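Local atomic coordinates of CG5036 (Drosophila melanogaster, PDB entry 4IGU), a protein that probably binds G-protein alpha subunits through its RGS domain, the part present here, speeds their GTP hydrolysis and probably also inhibits GDP dissociation. Residues 24-29 with 118-123; 97-102 with 112-117. All blocks are in the same frame, centred on the assembly; numbering follows the deposited sequence.

Contact 1. Residues 24-29 with 118-123; sequences KSFDKL and QIYTLM
Phe26 meets Tyr120 and Met123 where the short helix 26-30 of the all-helical RGS domain comes against the long helix 113-132. The contact illustrates how one ring can join two helices that stay well apart: the nearest CA atoms, those of Phe26 and Met123, are 8.9 Å from each other, and side chains span the gap. With CG anti to the backbone N (chi1 -172°), the Phe26 ring reaches across to helix 113-132. Its CE2 lies over one face of the Tyr120 ring, 3.5 Å from Tyr120 CZ, while the two ring planes meet at 53° with centroids 4.8 Å apart. The side chains run past each other in opposite directions. Phe26 CZ, farther along the same ring, touches Met123 CB at 3.7 Å, and these two side chains cross at about a right angle. His124 stacks on Phe26 and Tyr128 also meets its ring, so the phenylalanine is set in an aromatic cluster; Trp55 of helix 50-61 meets Tyr120. Just before Phe26 in sequence, Ser25 is the N-cap of helix 26-30, its OG accepting from Lys28 N. Polar contact is left to the margin, where Asp27 also has a salt bridge from its OD2 to Lys31. There a water donates to Asp27 OD1 (2.8 Å) and is hydrogen-bonded to Tyr120 OH at 2.7 Å, linking the two helices.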
ATOM      1  N   LYS A  24     -17.181   1.665  -0.864  1.00 23.54           N
ATOM      2  CA  LYS A  24     -17.816   0.804  -1.869  1.00 23.46           C
ATOM      3  C   LYS A  24     -16.886  -0.315  -2.334  1.00 24.21           C
ATOM      4  O   LYS A  24     -17.326  -1.437  -2.605  1.00 24.80           O
ATOM      5  CB  LYS A  24     -18.260   1.631  -3.081  1.00 28.65           C
ATOM      6  CG  LYS A  24     -19.220   2.778  -2.759  1.00 30.62           C
ATOM      7  CD  LYS A  24     -19.500   3.634  -3.997  1.00 36.00           C
ATOM      8  CE  LYS A  24     -20.534   4.708  -3.695  1.00 36.94           C
ATOM      9  NZ  LYS A  24     -21.762   4.114  -3.091  1.00 42.92           N
ATOM     10  N   SER A  25     -15.599  -0.003  -2.454  1.00 20.38           N
ATOM     11  CA  SER A  25     -14.610  -1.014  -2.811  1.00 20.73           C
ATOM     12  C   SER A  25     -13.208  -0.537  -2.449  1.00 16.82           C
ATOM     13  O   SER A  25     -12.947   0.660  -2.447  1.00 14.23           O
ATOM     14  CB  SER A  25     -14.671  -1.336  -4.302  1.00 17.17           C
ATOM     15  OG  SER A  25     -14.153  -0.264  -5.075  1.00 22.97           O
ATOM     16  N   PHE A  26     -12.325  -1.489  -2.150  1.00 17.06           N
ATOM     17  CA  PHE A  26     -10.925  -1.220  -1.855  1.00 18.40           C
ATOM     18  C   PHE A  26     -10.274  -0.510  -3.041  1.00 16.54           C
ATOM     19  O   PHE A  26      -9.460   0.401  -2.868  1.00 16.28           O
ATOM     20  CB  PHE A  26     -10.219  -2.546  -1.542  1.00 19.57           C
ATOM     21  CG  PHE A  26      -8.812  -2.390  -1.035  1.00 19.81           C
ATOM     22  CD1 PHE A  26      -8.514  -1.486  -0.023  1.00 20.96           C
ATOM     23  CD2 PHE A  26      -7.785  -3.169  -1.562  1.00 14.85           C
ATOM     24  CE1 PHE A  26      -7.212  -1.354   0.445  1.00 20.75           C
ATOM     25  CE2 PHE A  26      -6.484  -3.041  -1.109  1.00 18.69           C
ATOM     26  CZ  PHE A  26      -6.192  -2.136  -0.100  1.00 18.88           C
ATOM     27  N   ASP A  27     -10.661  -0.918  -4.247  1.00 17.55           N
ATOM     28  CA  ASP A  27     -10.146  -0.324  -5.472  1.00 14.96           C
ATOM     29  C   ASP A  27     -10.339   1.192  -5.466  1.00 15.90           C
ATOM     30  O   ASP A  27      -9.415   1.948  -5.780  1.00 19.42           O
ATOM     31  CB  ASP A  27     -10.861  -0.937  -6.681  1.00 18.56           C
ATOM     32  CG  ASP A  27     -10.213  -0.561  -7.994  1.00 16.04           C
ATOM     33  OD1 ASP A  27      -9.081  -1.020  -8.243  1.00 20.75           O
ATOM     34  OD2 ASP A  27     -10.841   0.175  -8.780  1.00 21.88           O
ATOM     35  N   LYS A  28     -11.546   1.618  -5.098  1.00 14.84           N
ATOM     36  CA  LYS A  28     -11.896   3.034  -5.010  1.00 20.99           C
ATOM     37  C   LYS A  28     -10.977   3.747  -4.038  1.00 16.14           C
ATOM     38  O   LYS A  28     -10.483   4.845  -4.319  1.00 21.18           O
ATOM     39  CB  LYS A  28     -13.328   3.185  -4.507  1.00 24.29           C
ATOM     40  CG  LYS A  28     -14.390   2.925  -5.545  1.00 30.17           C
ATOM     41  CD  LYS A  28     -14.472   4.073  -6.525  1.00 25.65           C
ATOM     42  CE  LYS A  28     -15.603   3.854  -7.517  1.00 34.61           C
ATOM     43  NZ  LYS A  28     -15.475   2.541  -8.205  1.00 28.77           N
ATOM     44  N   LEU A  29     -10.764   3.112  -2.889  1.00 15.61           N
ATOM     45  CA  LEU A  29      -9.884   3.656  -1.863  1.00 20.36           C
ATOM     46  C   LEU A  29      -8.478   3.794  -2.439  1.00 21.31           C
ATOM     47  O   LEU A  29      -7.890   4.876  -2.417  1.00 20.53           O
ATOM     48  CB  LEU A  29      -9.900   2.758  -0.616  1.00 17.13           C
ATOM     49  CG  LEU A  29      -9.003   3.127   0.567  1.00 21.18           C
ATOM     50  CD1 LEU A  29      -9.322   4.525   1.023  1.00 25.16           C
ATOM     51  CD2 LEU A  29      -9.189   2.161   1.717  1.00 20.45           C
ATOM     52  N   GLN A 118       0.525 -10.193  -2.909  1.00 13.21           N
ATOM     53  CA  GLN A 118       0.304 -10.768  -1.587  1.00 15.25           C
ATOM     54  C   GLN A 118       0.022  -9.666  -0.558  1.00 12.66           C
ATOM     55  O   GLN A 118      -0.885  -9.780   0.281  1.00 13.17           O
ATOM     56  CB  GLN A 118       1.544 -11.578  -1.201  1.00 19.03           C
ATOM     57  CG  GLN A 118       1.406 -12.454   0.024  1.00 30.77           C
ATOM     58  CD  GLN A 118       2.328 -13.670  -0.032  1.00 35.56           C
ATOM     59  OE1 GLN A 118       3.386 -13.705   0.610  1.00 30.72           O
ATOM     60  NE2 GLN A 118       1.924 -14.676  -0.799  1.00 36.35           N
ATOM     61  N   ILE A 119       0.773  -8.577  -0.638  1.00 14.30           N
ATOM     62  CA  ILE A 119       0.563  -7.461   0.282  1.00 12.37           C
ATOM     63  C   ILE A 119      -0.731  -6.673  -0.026  1.00 12.33           C
ATOM     64  O   ILE A 119      -1.434  -6.245   0.894  1.00 12.04           O
ATOM     65  CB  ILE A 119       1.793  -6.525   0.337  1.00 13.29           C
ATOM     66  CG1 ILE A 119       3.034  -7.301   0.799  1.00 16.09           C
ATOM     67  CG2 ILE A 119       1.526  -5.334   1.261  1.00 14.26           C
ATOM     68  CD1 ILE A 119       2.853  -7.996   2.126  1.00 14.42           C
ATOM     69  N   TYR A 120      -1.058  -6.487  -1.303  1.00 14.48           N
ATOM     70  CA  TYR A 120      -2.347  -5.872  -1.653  1.00 13.77           C
ATOM     71  C   TYR A 120      -3.528  -6.706  -1.139  1.00 14.86           C
ATOM     72  O   TYR A 120      -4.513  -6.160  -0.642  1.00 14.66           O
ATOM     73  CB  TYR A 120      -2.461  -5.670  -3.168  1.00 11.93           C
ATOM     74  CG  TYR A 120      -3.724  -4.955  -3.629  1.00 16.30           C
ATOM     75  CD1 TYR A 120      -4.902  -5.661  -3.882  1.00 17.29           C
ATOM     76  CD2 TYR A 120      -3.730  -3.583  -3.844  1.00 17.03           C
ATOM     77  CE1 TYR A 120      -6.055  -5.010  -4.319  1.00 16.57           C
ATOM     78  CE2 TYR A 120      -4.875  -2.922  -4.284  1.00 16.40           C
ATOM     79  CZ  TYR A 120      -6.036  -3.640  -4.510  1.00 15.35           C
ATOM     80  OH  TYR A 120      -7.172  -2.980  -4.949  1.00 18.02           O
ATOM     81  N   THR A 121      -3.426  -8.030  -1.266  1.00 13.68           N
ATOM     82  CA  THR A 121      -4.479  -8.938  -0.823  1.00 14.57           C
ATOM     83  C   THR A 121      -4.611  -8.877   0.698  1.00 17.88           C
ATOM     84  O   THR A 121      -5.716  -8.938   1.253  1.00 18.74           O
ATOM     85  CB  THR A 121      -4.184 -10.387  -1.272  1.00 19.26           C
ATOM     86  OG1 THR A 121      -4.112 -10.440  -2.706  1.00 16.51           O
ATOM     87  CG2 THR A 121      -5.265 -11.353  -0.777  1.00 20.41           C
ATOM     88  N   LEU A 122      -3.470  -8.738   1.365  1.00 17.28           N
ATOM     89  CA  LEU A 122      -3.419  -8.595   2.812  1.00 14.67           C
ATOM     90  C   LEU A 122      -4.167  -7.342   3.279  1.00 18.50           C
ATOM     91  O   LEU A 122      -5.032  -7.417   4.152  1.00 20.02           O
ATOM     92  CB  LEU A 122      -1.951  -8.542   3.246  1.00 20.14           C
ATOM     93  CG  LEU A 122      -1.581  -8.336   4.709  1.00 20.99           C
ATOM     94  CD1 LEU A 122      -2.389  -9.271   5.550  1.00 25.41           C
ATOM     95  CD2 LEU A 122      -0.102  -8.596   4.911  1.00 22.46           C
ATOM     96  N   MET A 123      -3.824  -6.189   2.711  1.00 15.87           N
ATOM     97  CA  MET A 123      -4.511  -4.945   3.052  1.00 17.83           C
ATOM     98  C   MET A 123      -6.001  -5.042   2.723  1.00 21.65           C
ATOM     99  O   MET A 123      -6.854  -4.542   3.457  1.00 20.56           O
ATOM    100  CB  MET A 123      -3.903  -3.767   2.288  1.00 16.38           C
ATOM    101  CG  MET A 123      -2.523  -3.333   2.799  1.00 15.76           C
ATOM    102  SD  MET A 123      -1.886  -1.925   1.861  1.00 14.27           S
ATOM    103  CE  MET A 123      -1.810  -2.600   0.194  1.00 16.29           C
TER
HETATM  104  O   HOH W   1      -6.740  -1.079  -6.792  1.00 20.56           O

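Contact 2. Residues 97-102 with 112-117; sequences REIVNR and FDEAQI
The backbones of Val100 and Phe112 approach to 6.0 Å between CA atoms, where helix 94-103 passes the start of helix 113-132, with Phe112 in the N-cap position. At this distance Val100 shows how a branched residue can divide its two methyls between partners. Its CG1, anti to the backbone N (chi1 173°), meets the Phe112 ring at CD1 and CE1, 3.8 Å from CE1; the approach to the ring is oblique, and the two side chains cross at about a right angle. The other methyl, CG2, lies 4.2 Å from Ala115 CB, in the first turn of helix 113-132. Although the CB of Phe112 points away from helix 94-103, the end of its ring comes back toward it.

At the outer side of this apolar patch, Ile99 lays its terminal CD1 against the carboxylate of Glu114, 3.3 Å from OE1, with the two side chains again crossing nearly at right angles. The Glu114 chain bends at chi2 (-112°), and its other oxygen, OE2, forms a salt bridge with Arg95, so a charged group of helix 113-132 is tied back to helix 94-103 beside the isoleucine.

The contact closes a short connection between consecutive helices of the RGS domain. Phe112 extends it inward, touching Cys58 and Leu61 of helix 50-61 and Ala74 and Ile77 of helix 67-81; Val100 touches Tyr78 of the latter helix, and Val96 of helix 94-103 packs on Ala115.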
ATOM      1  N   ARG A  97       9.311 -15.153  -1.125  1.00 13.53           N
ATOM      2  CA  ARG A  97      10.633 -14.594  -0.820  1.00 14.34           C
ATOM      3  C   ARG A  97      11.717 -15.134  -1.751  1.00 18.13           C
ATOM      4  O   ARG A  97      12.598 -14.391  -2.198  1.00 15.37           O
ATOM      5  CB  ARG A  97      11.029 -14.869   0.634  1.00 16.60           C
ATOM      6  CG  ARG A  97      10.358 -13.952   1.635  1.00 20.93           C
ATOM      7  CD  ARG A  97      10.916 -14.154   3.046  1.00 25.60           C
ATOM      8  NE  ARG A  97      10.772 -12.929   3.824  1.00 37.53           N
ATOM      9  CZ  ARG A  97      11.717 -11.996   3.949  1.00 27.52           C
ATOM     10  NH1 ARG A  97      12.909 -12.138   3.368  1.00 22.51           N
ATOM     11  NH2 ARG A  97      11.468 -10.914   4.673  1.00 40.73           N
ATOM     12  N   GLU A  98      11.640 -16.428  -2.045  1.00 18.65           N
ATOM     13  CA  GLU A  98      12.615 -17.084  -2.905  1.00 14.56           C
ATOM     14  C   GLU A  98      12.514 -16.586  -4.337  1.00 18.52           C
ATOM     15  O   GLU A  98      13.534 -16.433  -5.013  1.00 19.07           O
ATOM     16  CB  GLU A  98      12.432 -18.604  -2.863  1.00 21.26           C
ATOM     17  CG  GLU A  98      12.877 -19.235  -1.560  1.00 24.07           C
ATOM     18  CD  GLU A  98      14.335 -18.907  -1.233  1.00 36.18           C
ATOM     19  OE1 GLU A  98      15.163 -18.849  -2.173  1.00 34.37           O
ATOM     20  OE2 GLU A  98      14.648 -18.705  -0.038  1.00 44.69           O
ATOM     21  N   ILE A  99      11.286 -16.340  -4.797  1.00 13.90           N
ATOM     22  CA  ILE A  99      11.069 -15.793  -6.134  1.00 14.17           C
ATOM     23  C   ILE A  99      11.669 -14.396  -6.259  1.00 12.02           C
ATOM     24  O   ILE A  99      12.381 -14.112  -7.225  1.00 12.19           O
ATOM     25  CB  ILE A  99       9.567 -15.745  -6.513  1.00 13.40           C
ATOM     26  CG1 ILE A  99       9.012 -17.162  -6.670  1.00 17.77           C
ATOM     27  CG2 ILE A  99       9.374 -14.972  -7.812  1.00 17.48           C
ATOM     28  CD1 ILE A  99       7.495 -17.236  -6.871  1.00 25.55           C
ATOM     29  N   VAL A 100      11.376 -13.530  -5.287  1.00  8.19           N
ATOM     30  CA  VAL A 100      11.919 -12.172  -5.265  1.00 12.85           C
ATOM     31  C   VAL A 100      13.459 -12.177  -5.209  1.00 10.28           C
ATOM     32  O   VAL A 100      14.113 -11.440  -5.959  1.00 10.90           O
ATOM     33  CB  VAL A 100      11.324 -11.350  -4.099  1.00 10.60           C
ATOM     34  CG1 VAL A 100      12.021 -10.000  -3.965  1.00 11.68           C
ATOM     35  CG2 VAL A 100       9.830 -11.157  -4.317  1.00 12.11           C
ATOM     36  N   ASN A 101      14.035 -13.017  -4.352  1.00 14.80           N
ATOM     37  CA  ASN A 101      15.497 -13.147  -4.275  1.00 11.14           C
ATOM     38  C   ASN A 101      16.100 -13.472  -5.623  1.00 12.10           C
ATOM     39  O   ASN A 101      17.088 -12.864  -6.047  1.00 13.91           O
ATOM     40  CB  ASN A 101      15.915 -14.237  -3.275  1.00 16.59           C
ATOM     41  CG  ASN A 101      15.663 -13.841  -1.843  1.00 16.45           C
ATOM     42  OD1 ASN A 101      15.283 -12.706  -1.562  1.00 14.53           O
ATOM     43  ND2 ASN A 101      15.882 -14.776  -0.917  1.00 16.23           N
ATOM     44  N   ARG A 102      15.518 -14.449  -6.306  1.00 12.61           N
ATOM     45  CA  ARG A 102      16.042 -14.816  -7.610  1.00 10.61           C
ATOM     46  C   ARG A 102      15.856 -13.665  -8.597  1.00 14.07           C
ATOM     47  O   ARG A 102      16.735 -13.424  -9.425  1.00 12.73           O
ATOM     48  CB  ARG A 102      15.400 -16.125  -8.122  1.00 15.65           C
ATOM     49  CG  ARG A 102      15.740 -17.347  -7.239  1.00 29.07           C
ATOM     50  CD  ARG A 102      15.318 -18.693  -7.860  1.00 31.08           C
ATOM     51  NE  ARG A 102      13.880 -18.962  -7.740  1.00 42.40           N
ATOM     52  CZ  ARG A 102      13.318 -19.636  -6.736  1.00 41.37           C
ATOM     53  NH1 ARG A 102      12.001 -19.837  -6.714  1.00 27.42           N
ATOM     54  NH2 ARG A 102      14.072 -20.111  -5.749  1.00 46.24           N
ATOM     55  N   PHE A 112       9.009  -7.539  -8.058  1.00  8.83           N
ATOM     56  CA  PHE A 112       8.228  -7.729  -6.828  1.00 10.33           C
ATOM     57  C   PHE A 112       6.760  -8.098  -7.030  1.00 10.25           C
ATOM     58  O   PHE A 112       5.994  -8.113  -6.056  1.00 10.22           O
ATOM     59  CB  PHE A 112       8.297  -6.464  -5.968  1.00  7.78           C
ATOM     60  CG  PHE A 112       9.700  -6.040  -5.633  1.00 10.71           C
ATOM     61  CD1 PHE A 112      10.385  -6.648  -4.597  1.00 10.03           C
ATOM     62  CD2 PHE A 112      10.337  -5.051  -6.367  1.00 13.65           C
ATOM     63  CE1 PHE A 112      11.687  -6.264  -4.282  1.00 10.61           C
ATOM     64  CE2 PHE A 112      11.646  -4.664  -6.059  1.00 10.87           C
ATOM     65  CZ  PHE A 112      12.313  -5.271  -5.024  1.00  9.08           C
ATOM     66  N   ASP A 113       6.350  -8.382  -8.263  1.00  7.75           N
ATOM     67  CA  ASP A 113       4.930  -8.643  -8.514  1.00 13.94           C
ATOM     68  C   ASP A 113       4.260  -9.615  -7.533  1.00 13.60           C
ATOM     69  O   ASP A 113       3.201  -9.310  -6.989  1.00 12.30           O
ATOM     70  CB  ASP A 113       4.696  -9.070  -9.960  1.00 13.88           C
ATOM     71  CG  ASP A 113       4.719  -7.899 -10.900  1.00 15.63           C
ATOM     72  OD1 ASP A 113       5.114  -6.813 -10.434  1.00 14.93           O
ATOM     73  OD2 ASP A 113       4.356  -8.058 -12.088  1.00 18.44           O
ATOM     74  N   GLU A 114       4.881 -10.765  -7.291  1.00  9.86           N
ATOM     75  CA  GLU A 114       4.304 -11.754  -6.385  1.00 15.91           C
ATOM     76  C   GLU A 114       4.140 -11.214  -4.966  1.00 12.87           C
ATOM     77  O   GLU A 114       3.134 -11.484  -4.304  1.00 10.91           O
ATOM     78  CB  GLU A 114       5.155 -13.034  -6.376  1.00 18.87           C
ATOM     79  CG  GLU A 114       5.209 -13.738  -7.715  1.00 17.76           C
ATOM     80  CD  GLU A 114       4.489 -15.080  -7.716  1.00 32.79           C
ATOM     81  OE1 GLU A 114       4.932 -15.979  -8.466  1.00 35.69           O
ATOM     82  OE2 GLU A 114       3.484 -15.234  -6.979  1.00 34.28           O
ATOM     83  N   ALA A 115       5.121 -10.451  -4.492  1.00 11.57           N
ATOM     84  CA  ALA A 115       5.032  -9.905  -3.145  1.00 13.86           C
ATOM     85  C   ALA A 115       4.018  -8.771  -3.117  1.00 12.95           C
ATOM     86  O   ALA A 115       3.233  -8.650  -2.167  1.00 13.97           O
ATOM     87  CB  ALA A 115       6.408  -9.429  -2.641  1.00 10.18           C
ATOM     88  N   GLN A 116       4.024  -7.933  -4.149  1.00 10.42           N
ATOM     89  CA  GLN A 116       3.105  -6.791  -4.172  1.00 10.26           C
ATOM     90  C   GLN A 116       1.651  -7.267  -4.117  1.00 14.38           C
ATOM     91  O   GLN A 116       0.837  -6.713  -3.374  1.00 12.26           O
ATOM     92  CB  GLN A 116       3.346  -5.910  -5.403  1.00 15.27           C
ATOM     93  CG  GLN A 116       2.429  -4.679  -5.468  1.00 11.39           C
ATOM     94  CD  GLN A 116       2.576  -3.892  -6.763  1.00 17.35           C
ATOM     95  OE1 GLN A 116       3.008  -4.430  -7.787  1.00 16.94           O
ATOM     96  NE2 GLN A 116       2.205  -2.618  -6.728  1.00 13.64           N
ATOM     97  N   ILE A 117       1.339  -8.320  -4.871  1.00 12.51           N
ATOM     98  CA  ILE A 117      -0.015  -8.883  -4.872  1.00 17.07           C
ATOM     99  C   ILE A 117      -0.394  -9.448  -3.504  1.00 12.89           C
ATOM    100  O   ILE A 117      -1.502  -9.228  -3.003  1.00 14.70           O
ATOM    101  CB  ILE A 117      -0.154  -9.999  -5.919  1.00 14.63           C
ATOM    102  CG1 ILE A 117       0.069  -9.449  -7.323  1.00 21.79           C
ATOM    103  CG2 ILE A 117      -1.522 -10.657  -5.827  1.00 25.10           C
ATOM    104  CD1 ILE A 117       0.222 -10.544  -8.377  1.00 22.98           C
TER

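Overall arrangement
Helix 113-132 serves both contacts through adjoining segments, contact 2 at its start and contact 1 farther along; the centres of the two contacts are about 18 Å apart. In sequence contact 2, with nine residues between its segments, is nested inside the much longer loop closed by contact 1, which brings the N-terminal part of the domain against the same helix. Contact 2 is the more buried, yet lies farther from the centre of the chain; contact 1 is partly buried. Their chemistry differs too: aromatic rings and a bridging water span separated backbones in contact 1, whereas the methyls of a valine meet a phenylalanine ring and an alanine across closer backbones in contact 2, with an isoleucine methyl against a carboxylate at its edge.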